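Local coordinates for protein putative metal-dependent phosphoesterase (Bifidobacterium adolescentis, PDB 3O0F) that hydrolyses phosphoesters with the help of iron and zinc ions held in a PHP domain, and binds adenosine monophosphate beside them, at residues R31-Q36 with S260-K265; D16-T21 with V232-N237; R116-L121 with I127-V132. One frame throughout, in Å; residues are numbered along the deposited sequence.

Interaction 1 of 3, residues R31-Q36 with S260-K265. With FE (Fe (III) ion), chain E; ZN (zinc ion), chain C; EDO (1,2-ethanediol), chain G.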
loop_
_atom_site.group_PDB
_atom_site.type_symbol
_atom_site.label_atom_id
_atom_site.label_comp_id
_atom_site.label_asym_id
_atom_site.label_seq_id
_atom_site.Cartn_x
_atom_site.Cartn_y
_atom_site.Cartn_z
ATOM N N ARG A 31 13.807 -4.756 -8.166
ATOM C CA ARG A 31 14.276 -5.447 -9.355
ATOM C C ARG A 31 13.492 -6.759 -9.606
ATOM O O ARG A 31 13.050 -7.001 -10.721
ATOM C CB ARG A 31 15.777 -5.749 -9.262
ATOM C CG ARG A 31 16.331 -6.492 -10.472
ATOM C CD ARG A 31 17.871 -6.325 -10.593
ATOM N NE ARG A 31 18.361 -6.778 -11.904
ATOM C CZ ARG A 31 18.560 -6.009 -12.987
ATOM N NH1 ARG A 31 18.323 -4.698 -12.979
ATOM N NH2 ARG A 31 19.009 -6.568 -14.105
ATOM N N THR A 32 13.290 -7.549 -8.573
ATOM C CA THR A 32 12.512 -8.804 -8.714
ATOM C C THR A 32 11.074 -8.506 -9.163
ATOM O O THR A 32 10.545 -9.165 -10.073
ATOM C CB THR A 32 12.567 -9.627 -7.451
ATOM O OG1 THR A 32 13.922 -10.052 -7.284
ATOM C CG2 THR A 32 11.620 -10.873 -7.524
ATOM N N LEU A 33 10.476 -7.471 -8.574
ATOM C CA LEU A 33 9.147 -7.065 -8.975
ATOM C C LEU A 33 9.062 -6.758 -10.466
ATOM O O LEU A 33 8.168 -7.256 -11.146
ATOM C CB LEU A 33 8.681 -5.869 -8.135
ATOM C CG LEU A 33 7.453 -5.071 -8.629
ATOM C CD1 LEU A 33 6.176 -5.953 -8.599
ATOM C CD2 LEU A 33 7.295 -3.868 -7.764
ATOM N N VAL A 34 10.008 -5.979 -10.982
ATOM C CA VAL A 34 9.991 -5.572 -12.378
ATOM C C VAL A 34 10.235 -6.727 -13.323
ATOM O O VAL A 34 9.537 -6.864 -14.333
ATOM C CB VAL A 34 11.010 -4.391 -12.650
ATOM C CG1 VAL A 34 11.173 -4.162 -14.137
ATOM C CG2 VAL A 34 10.581 -3.129 -11.859
ATOM N N GLU A 35 11.221 -7.553 -12.986
ATOM C CA GLU A 35 11.563 -8.753 -13.748
ATOM C C GLU A 35 10.369 -9.701 -13.836
ATOM O O GLU A 35 10.030 -10.182 -14.906
ATOM C CB GLU A 35 12.719 -9.500 -13.060
ATOM C CG GLU A 35 12.973 -10.927 -13.618
ATOM C CD GLU A 35 13.101 -12.013 -12.528
ATOM O OE1 GLU A 35 13.001 -11.720 -11.316
ATOM O OE2 GLU A 35 13.293 -13.179 -12.887
ATOM N N GLN A 36 9.737 -9.955 -12.700
ATOM C CA GLN A 36 8.583 -10.860 -12.673
ATOM C C GLN A 36 7.362 -10.277 -13.395
ATOM O O GLN A 36 6.705 -10.989 -14.146
ATOM C CB GLN A 36 8.231 -11.260 -11.255
ATOM C CG GLN A 36 9.326 -12.164 -10.615
ATOM C CD GLN A 36 8.900 -12.685 -9.225
ATOM O OE1 GLN A 36 7.907 -12.235 -8.665
ATOM N NE2 GLN A 36 9.649 -13.658 -8.689
ATOM N N SER A 260 -2.797 -6.140 -7.327
ATOM C CA SER A 260 -2.727 -7.423 -6.631
ATOM C C SER A 260 -2.545 -7.285 -5.134
ATOM O O SER A 260 -2.947 -8.175 -4.405
ATOM C CB SER A 260 -1.581 -8.248 -7.159
ATOM O OG SER A 260 -0.346 -7.571 -6.967
ATOM N N ASP A 261 -1.960 -6.177 -4.672
ATOM C CA ASP A 261 -1.457 -6.084 -3.315
ATOM C C ASP A 261 -0.415 -7.189 -3.066
ATOM O O ASP A 261 -0.352 -7.755 -1.996
ATOM C CB ASP A 261 -2.592 -6.224 -2.308
ATOM C CG ASP A 261 -2.540 -5.190 -1.248
ATOM O OD1 ASP A 261 -1.427 -4.706 -0.969
ATOM O OD2 ASP A 261 -3.609 -4.836 -0.738
ATOM N N TRP A 262 0.395 -7.480 -4.081
ATOM C CA TRP A 262 1.465 -8.419 -3.942
ATOM C C TRP A 262 2.443 -7.987 -2.871
ATOM O O TRP A 262 2.854 -6.818 -2.802
ATOM C CB TRP A 262 2.184 -8.519 -5.274
ATOM C CG TRP A 262 3.320 -9.460 -5.416
ATOM C CD1 TRP A 262 3.249 -10.789 -5.637
ATOM C CD2 TRP A 262 4.702 -9.101 -5.524
ATOM N NE1 TRP A 262 4.514 -11.305 -5.836
ATOM C CE2 TRP A 262 5.413 -10.271 -5.827
ATOM C CE3 TRP A 262 5.406 -7.887 -5.410
ATOM C CZ2 TRP A 262 6.786 -10.283 -5.953
ATOM C CZ3 TRP A 262 6.778 -7.892 -5.570
ATOM C CH2 TRP A 262 7.454 -9.093 -5.838
ATOM N N HIS A 263 2.820 -8.959 -2.055
ATOM C CA HIS A 263 3.863 -8.799 -1.065
ATOM C C HIS A 263 4.852 -9.958 -1.201
ATOM O O HIS A 263 5.516 -10.336 -0.232
ATOM C CB HIS A 263 3.247 -8.837 0.339
ATOM C CG HIS A 263 2.435 -7.633 0.711
ATOM N ND1 HIS A 263 1.256 -7.282 0.095
ATOM C CD2 HIS A 263 2.616 -6.732 1.701
ATOM C CE1 HIS A 263 0.755 -6.210 0.673
ATOM N NE2 HIS A 263 1.563 -5.858 1.653
ATOM N N GLY A 264 4.925 -10.555 -2.383
ATOM C CA GLY A 264 5.794 -11.699 -2.589
ATOM C C GLY A 264 5.319 -12.886 -1.773
ATOM O O GLY A 264 4.126 -13.221 -1.758
ATOM N N LYS A 265 6.241 -13.479 -1.020
ATOM C CA LYS A 265 5.905 -14.589 -0.134
ATOM C C LYS A 265 5.121 -14.170 1.116
ATOM O O LYS A 265 4.654 -15.039 1.853
ATOM C CB LYS A 265 7.181 -15.356 0.283
ATOM C CG LYS A 265 7.942 -15.927 -0.910
ATOM C CD LYS A 265 9.118 -16.807 -0.482
HETATM FE FE FE E . -1.197 -2.573 -0.185
HETATM ZN ZN ZN C . 1.660 -4.115 2.787
HETATM C C1 EDO G . 4.131 -13.879 -8.286
HETATM O O1 EDO G . 3.020 -13.714 -7.344
HETATM C C2 EDO G . 5.350 -14.599 -7.707
HETATM O O2 EDO G . 6.137 -13.750 -6.828
HETATM O O HOH W 1 -3.181 -2.663 0.442
#

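Interaction 2 of 3, residues D16-T21 with V232-N237. With FE (Fe (III) ion), chain E.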
loop_
_atom_site.group_PDB
_atom_site.type_symbol
_atom_site.label_atom_id
_atom_site.label_comp_id
_atom_site.label_asym_id
_atom_site.label_seq_id
_atom_site.Cartn_x
_atom_site.Cartn_y
_atom_site.Cartn_z
ATOM N N ASP A 16 -0.219 -3.807 -13.034
ATOM C CA ASP A 16 -0.497 -4.065 -11.627
ATOM C C ASP A 16 0.082 -2.885 -10.826
ATOM O O ASP A 16 1.308 -2.770 -10.692
ATOM C CB ASP A 16 0.140 -5.384 -11.182
ATOM C CG ASP A 16 -0.227 -5.763 -9.750
ATOM O OD1 ASP A 16 -0.789 -4.935 -9.034
ATOM O OD2 ASP A 16 -0.001 -6.913 -9.343
ATOM N N ILE A 17 -0.773 -1.998 -10.312
ATOM C CA ILE A 17 -0.239 -0.761 -9.709
ATOM C C ILE A 17 -0.194 -0.767 -8.176
ATOM O O ILE A 17 -0.054 0.272 -7.547
ATOM C CB ILE A 17 -0.933 0.520 -10.262
ATOM C CG1 ILE A 17 -2.356 0.665 -9.755
ATOM C CG2 ILE A 17 -0.882 0.538 -11.777
ATOM C CD1 ILE A 17 -3.006 1.923 -10.241
ATOM N N HIS A 18 -0.328 -1.952 -7.584
ATOM C CA HIS A 18 -0.360 -2.099 -6.132
ATOM C C HIS A 18 0.571 -3.242 -5.671
ATOM O O HIS A 18 0.105 -4.355 -5.423
ATOM C CB HIS A 18 -1.789 -2.388 -5.726
ATOM C CG HIS A 18 -2.075 -2.156 -4.282
ATOM N ND1 HIS A 18 -3.362 -1.958 -3.804
ATOM C CD2 HIS A 18 -1.253 -2.131 -3.202
ATOM C CE1 HIS A 18 -3.305 -1.786 -2.492
ATOM N NE2 HIS A 18 -2.041 -1.888 -2.108
ATOM N N CYS A 19 1.867 -2.962 -5.570
ATOM C CA CYS A 19 2.884 -3.994 -5.286
ATOM C C CYS A 19 3.848 -3.473 -4.216
ATOM O O CYS A 19 4.287 -2.319 -4.291
ATOM C CB CYS A 19 3.664 -4.370 -6.538
ATOM S SG CYS A 19 2.640 -4.825 -7.943
ATOM N N HIS A 20 4.116 -4.313 -3.205
ATOM C CA HIS A 20 5.000 -4.008 -2.084
ATOM C C HIS A 20 6.319 -4.793 -2.159
ATOM O O HIS A 20 6.349 -5.905 -2.683
ATOM C CB HIS A 20 4.278 -4.341 -0.782
ATOM C CG HIS A 20 3.057 -3.519 -0.557
ATOM N ND1 HIS A 20 3.054 -2.395 0.216
ATOM C CD2 HIS A 20 1.793 -3.652 -1.029
ATOM C CE1 HIS A 20 1.849 -1.857 0.211
ATOM N NE2 HIS A 20 1.071 -2.591 -0.548
ATOM N N THR A 21 7.381 -4.222 -1.578
ATOM C CA THR A 21 8.709 -4.771 -1.630
ATOM C C THR A 21 9.308 -4.794 -0.240
ATOM O O THR A 21 8.676 -4.388 0.723
ATOM C CB THR A 21 9.634 -3.924 -2.576
ATOM O OG1 THR A 21 10.037 -2.702 -1.927
ATOM C CG2 THR A 21 8.920 -3.654 -3.952
ATOM N N VAL A 232 -10.946 -0.696 -7.434
ATOM C CA VAL A 232 -12.077 -1.564 -7.480
ATOM C C VAL A 232 -11.672 -3.007 -7.637
ATOM O O VAL A 232 -12.223 -3.910 -6.946
ATOM C CB VAL A 232 -13.079 -1.165 -8.626
ATOM C CG1 VAL A 232 -14.210 -2.196 -8.717
ATOM C CG2 VAL A 232 -13.627 0.257 -8.367
ATOM N N TRP A 233 -10.720 -3.246 -8.531
ATOM C CA TRP A 233 -10.343 -4.616 -8.860
ATOM C C TRP A 233 -9.274 -5.058 -7.869
ATOM O O TRP A 233 -8.075 -4.832 -8.072
ATOM C CB TRP A 233 -9.874 -4.727 -10.293
ATOM C CG TRP A 233 -10.692 -3.917 -11.280
ATOM C CD1 TRP A 233 -10.241 -2.940 -12.092
ATOM C CD2 TRP A 233 -12.086 -4.064 -11.550
ATOM N NE1 TRP A 233 -11.276 -2.465 -12.881
ATOM C CE2 TRP A 233 -12.421 -3.132 -12.552
ATOM C CE3 TRP A 233 -13.088 -4.914 -11.050
ATOM C CZ2 TRP A 233 -13.729 -3.005 -13.059
ATOM C CZ3 TRP A 233 -14.385 -4.798 -11.550
ATOM C CH2 TRP A 233 -14.689 -3.847 -12.550
ATOM N N HIS A 234 -9.732 -5.679 -6.780
ATOM C CA HIS A 234 -8.871 -6.050 -5.658
ATOM C C HIS A 234 -9.550 -7.211 -4.956
ATOM O O HIS A 234 -10.763 -7.214 -4.780
ATOM C CB HIS A 234 -8.690 -4.879 -4.710
ATOM C CG HIS A 234 -7.715 -5.121 -3.583
ATOM N ND1 HIS A 234 -8.041 -5.840 -2.458
ATOM C CD2 HIS A 234 -6.448 -4.679 -3.388
ATOM C CE1 HIS A 234 -7.004 -5.881 -1.641
ATOM N NE2 HIS A 234 -6.030 -5.168 -2.172
ATOM N N ARG A 235 -8.769 -8.200 -4.557
ATOM C CA ARG A 235 -9.338 -9.413 -3.947
ATOM C C ARG A 235 -10.116 -9.143 -2.650
ATOM O O ARG A 235 -11.008 -9.917 -2.329
ATOM C CB ARG A 235 -8.253 -10.467 -3.691
ATOM C CG ARG A 235 -7.240 -10.129 -2.562
ATOM C CD ARG A 235 -6.621 -11.396 -2.003
ATOM N NE ARG A 235 -5.983 -12.207 -3.054
ATOM C CZ ARG A 235 -5.682 -13.504 -2.942
ATOM N NH1 ARG A 235 -5.931 -14.190 -1.838
ATOM N NH2 ARG A 235 -5.108 -14.110 -3.940
ATOM N N GLY A 236 -9.820 -8.052 -1.953
ATOM C CA GLY A 236 -10.574 -7.626 -0.760
ATOM C C GLY A 236 -11.942 -6.951 -0.969
ATOM O O GLY A 236 -12.711 -6.756 0.005
ATOM N N ASN A 237 -12.259 -6.574 -2.210
ATOM C CA ASN A 237 -13.581 -6.008 -2.528
ATOM C C ASN A 237 -14.567 -7.078 -3.041
ATOM O O ASN A 237 -14.479 -7.505 -4.195
ATOM C CB ASN A 237 -13.464 -4.889 -3.594
ATOM C CG ASN A 237 -12.743 -3.624 -3.110
ATOM O OD1 ASN A 237 -12.750 -3.256 -1.912
ATOM N ND2 ASN A 237 -12.134 -2.900 -4.084
HETATM FE FE FE E . -1.197 -2.573 -0.185
HETATM O O HOH W 1 -3.181 -2.663 0.442
#

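Interaction 3 of 3, residues R116-L121 with I127-V132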
loop_
_atom_site.group_PDB
_atom_site.type_symbol
_atom_site.label_atom_id
_atom_site.label_comp_id
_atom_site.label_asym_id
_atom_site.label_seq_id
_atom_site.Cartn_x
_atom_site.Cartn_y
_atom_site.Cartn_z
ATOM N N ARG A 116 6.717 -0.971 20.940
ATOM C CA ARG A 116 5.922 -1.147 22.171
ATOM C C ARG A 116 5.122 -2.432 22.081
ATOM O O ARG A 116 4.993 -3.134 23.061
ATOM C CB ARG A 116 5.017 0.060 22.462
ATOM C CG ARG A 116 5.746 1.209 23.208
ATOM C CD ARG A 116 4.846 2.422 23.508
ATOM N NE ARG A 116 4.485 3.147 22.281
ATOM C CZ ARG A 116 3.253 3.558 21.945
ATOM N NH1 ARG A 116 2.215 3.354 22.767
ATOM N NH2 ARG A 116 3.059 4.194 20.774
HETATM N N MSE A 117 4.639 -2.760 20.885
HETATM C CA MSE A 117 3.993 -4.051 20.647
HETATM C C MSE A 117 4.901 -5.226 20.887
HETATM O O MSE A 117 4.460 -6.208 21.455
HETATM C CB MSE A 117 3.461 -4.142 19.229
HETATM C CG MSE A 117 2.163 -3.432 19.068
HETATM SE SE MSE A 117 1.296 -3.866 17.394
HETATM C CE MSE A 117 1.144 -5.841 17.493
ATOM N N VAL A 118 6.158 -5.148 20.423
ATOM C CA VAL A 118 7.095 -6.243 20.626
ATOM C C VAL A 118 7.438 -6.342 22.136
ATOM O O VAL A 118 7.576 -7.434 22.671
ATOM C CB VAL A 118 8.347 -6.110 19.719
ATOM C CG1 VAL A 118 9.310 -7.244 19.983
ATOM C CG2 VAL A 118 7.949 -6.119 18.255
ATOM N N GLU A 119 7.522 -5.204 22.835
ATOM C CA GLU A 119 7.842 -5.230 24.267
ATOM C C GLU A 119 6.776 -6.096 24.967
ATOM O O GLU A 119 7.124 -6.946 25.778
ATOM C CB GLU A 119 7.903 -3.809 24.876
ATOM C CG GLU A 119 8.698 -3.724 26.200
ATOM N N ARG A 120 5.495 -5.910 24.607
ATOM C CA ARG A 120 4.384 -6.648 25.236
ATOM C C ARG A 120 4.393 -8.107 24.805
ATOM O O ARG A 120 4.304 -9.023 25.627
ATOM C CB ARG A 120 3.031 -6.042 24.830
ATOM C CG ARG A 120 2.783 -4.624 25.310
ATOM C CD ARG A 120 1.473 -4.118 24.731
ATOM N NE ARG A 120 1.112 -2.771 25.173
ATOM C CZ ARG A 120 -0.067 -2.209 24.917
ATOM N NH1 ARG A 120 -1.000 -2.873 24.225
ATOM N NH2 ARG A 120 -0.318 -0.979 25.351
ATOM N N LEU A 121 4.497 -8.323 23.497
ATOM C CA LEU A 121 4.548 -9.684 22.941
ATOM C C LEU A 121 5.688 -10.513 23.555
ATOM O O LEU A 121 5.552 -11.712 23.764
ATOM C CB LEU A 121 4.705 -9.624 21.414
ATOM C CG LEU A 121 3.429 -9.243 20.639
ATOM C CD1 LEU A 121 3.763 -8.725 19.241
ATOM C CD2 LEU A 121 2.429 -10.395 20.544
ATOM N N ILE A 127 10.248 -13.758 21.271
ATOM C CA ILE A 127 10.623 -12.749 20.274
ATOM C C ILE A 127 11.328 -11.614 20.998
ATOM O O ILE A 127 11.000 -11.307 22.149
ATOM C CB ILE A 127 9.395 -12.175 19.553
ATOM C CG1 ILE A 127 8.973 -13.105 18.416
ATOM C CG2 ILE A 127 9.688 -10.779 18.969
ATOM C CD1 ILE A 127 9.976 -13.201 17.315
ATOM N N THR A 128 12.305 -11.005 20.331
ATOM C CA THR A 128 12.999 -9.826 20.857
ATOM C C THR A 128 12.933 -8.771 19.780
ATOM O O THR A 128 12.613 -9.062 18.623
ATOM C CB THR A 128 14.481 -10.150 21.189
ATOM O OG1 THR A 128 15.180 -10.528 19.989
ATOM C CG2 THR A 128 14.588 -11.330 22.232
ATOM N N TRP A 129 13.250 -7.542 20.140
ATOM C CA TRP A 129 13.326 -6.489 19.153
ATOM C C TRP A 129 14.285 -6.891 18.044
ATOM O O TRP A 129 13.974 -6.702 16.871
ATOM C CB TRP A 129 13.696 -5.147 19.793
ATOM C CG TRP A 129 13.671 -4.009 18.815
ATOM C CD1 TRP A 129 14.701 -3.160 18.511
ATOM C CD2 TRP A 129 12.572 -3.622 17.978
ATOM N NE1 TRP A 129 14.307 -2.263 17.547
ATOM C CE2 TRP A 129 13.004 -2.517 17.207
ATOM C CE3 TRP A 129 11.259 -4.086 17.820
ATOM C CZ2 TRP A 129 12.175 -1.873 16.287
ATOM C CZ3 TRP A 129 10.427 -3.433 16.905
ATOM C CH2 TRP A 129 10.894 -2.338 16.156
ATOM N N ASP A 130 15.423 -7.504 18.387
ATOM C CA ASP A 130 16.370 -7.955 17.359
ATOM C C ASP A 130 15.844 -9.012 16.394
ATOM O O ASP A 130 16.303 -9.090 15.250
ATOM C CB ASP A 130 17.658 -8.503 17.975
ATOM C CG ASP A 130 18.553 -7.411 18.545
ATOM O OD1 ASP A 130 18.279 -6.218 18.311
ATOM O OD2 ASP A 130 19.544 -7.766 19.231
ATOM N N ASP A 131 14.952 -9.880 16.841
ATOM C CA ASP A 131 14.378 -10.850 15.916
ATOM C C ASP A 131 13.534 -10.096 14.879
ATOM O O ASP A 131 13.533 -10.425 13.689
ATOM C CB ASP A 131 13.529 -11.887 16.664
ATOM C CG ASP A 131 14.325 -12.636 17.736
ATOM O OD1 ASP A 131 15.574 -12.766 17.596
ATOM O OD2 ASP A 131 13.697 -13.094 18.724
ATOM N N VAL A 132 12.856 -9.046 15.326
ATOM C CA VAL A 132 12.041 -8.228 14.391
ATOM C C VAL A 132 12.946 -7.453 13.454
ATOM O O VAL A 132 12.728 -7.431 12.232
ATOM C CB VAL A 132 11.083 -7.275 15.115
ATOM C CG1 VAL A 132 10.277 -6.447 14.091
ATOM C CG2 VAL A 132 10.155 -8.068 16.039
#

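Interaction 1 of 3, residues R31-Q36 with S260-K265
Leu-33 and Gln-36, one turn apart on a helix, meet the six-membered part of the Trp-262 indole from two directions. CG of Trp-262 lies opposite its backbone N (chi1 -178°), carrying the indole toward the helix. The leucine lies alongside the ring with its chain running opposite to that of the tryptophan: CD1 of Leu-33 comes to 3.6 Å from CZ3 of Trp-262. Gln-36 crosses the tryptophan nearly at a right angle, its amide plane turned 67° from the indole. OE1 of Gln-36 stands 3.5 Å from CZ2 of Trp-262 and is also tied to the ring through an ethanediol, probably from crystallisation. NE1 of Trp-262 donates to O2 of this diol over 3.1 Å, close to the ring plane, and O2 donates onward to OE1 of Gln-36 at 3.0 Å. Gly-264 N lies above the centre of one indole face. The tryptophan separates two metal ligands: OD1 of Asp-261 binds an iron at 2.3 Å, and NE2 of His-263 binds the zinc at 2.1 Å. The contact joins helix 30-39 to the metal-bearing loop after strand 255-258, with Cys-19 of strand 15-19 touching both Leu-33 and Trp-262, and Val-34 packed on helix 56-66.

Interaction 2 of 3, residues D16-T21 with V232-N237
His-18 and His-234 both hold CG opposite the backbone N (chi1 -162° and -175°), and these two extended side chains bring their imidazoles together from separate strand ends. CD2 of His-234 comes to 4.1 Å from ND1 of His-18, the nearest approach of the two segments. Seen from His-234, the neighbour lies at the ring edge; the planes are inclined by 44°, so the pair is neither stacked nor T-shaped. What fixes the rings is bonding at their nitrogens. NE2 of His-18 binds an iron at 2.2 Å, and its ND1 is hydrogen-bonded to Glu-231. His-20 reaches the same metal through NE2 at 2.3 Å; a water lies 2.1 Å from the iron, and Glu-75 and Asp-261 are among its other ligands. His-234 is not a ligand in this site: its ND1 accepts from Gly-236 N at 2.9 Å, within a type I turn from His-234 to Asn-237, while its NE2 is hydrogen-bonded to Asp-261. A leucine in place of His-234 would probably leave OD2 of Asp-261 without this mate and the carboxylate less firmly oriented toward the iron. With ND1 accepting, NE2 of His-234 is the likely donor to Asp-261, consistent with a second-shell histidine that positions a first-shell carboxylate in the metal centre of a PHP domain.

Interaction 3 of 3, residues R116-L121 with I127-V132
Val-118 points toward the chain that returns after helix 97-124, and its two methyls divide the partners between them. With CG1 opposite the backbone N (chi1 179°), Val-118 sends CG1 to CG2 of Ile-127, at 3.7 Å in the conformer described, and to the carbonyl carbon of Thr-128, at 3.9 Å. On the other branch, CG2 of Val-118 meets CG2 of Val-132 at 3.7 Å, the two side chains lying antiparallel alongside one another. CG2 of Val-118 also lies at the edge of the Trp-129 indole, near its plane, 3.9 Å from CZ3 of Trp-129. The unit receiving Val-118 is a helix start closed by a capping box: Thr-128 is the N-cap, its OG1 accepting from Asp-131 N at 3.2 Å, and OD2 of Asp-131 takes the N-H of Thr-128 in return at 3.0 Å, met from above the carboxylate plane. This reciprocal pair holds the first turn of helix 129-133, from which Trp-129 and Val-132 reach back. Further along, Leu-121 also points toward the returning chain but packs on Tyr-176 and, like Ile-127, on helix 146-155.

Interactions 1 and 2 lie side by side, with centres about 12 Å apart, and share one iron and its water. Strand 15-19 leads into helix 30-39; their partners run out of strand 229-233 and follow strand 255-258, so the contacts alternate along the chain. Ser-260 OG and Asp-16 OD2, 2.5 Å apart, form a probable hydrogen bond between them. The strands belong to one mixed sheet, and metal ligands come both from strands, as with His-18, and from following loops, as with Asp-261 and His-263. Interaction 3 is nested inside both loops, its centre about 27 and 29 Å from theirs, in a helical part where the Val-118 side chain lies about 8 Å from that of AMP-binding Arg-146.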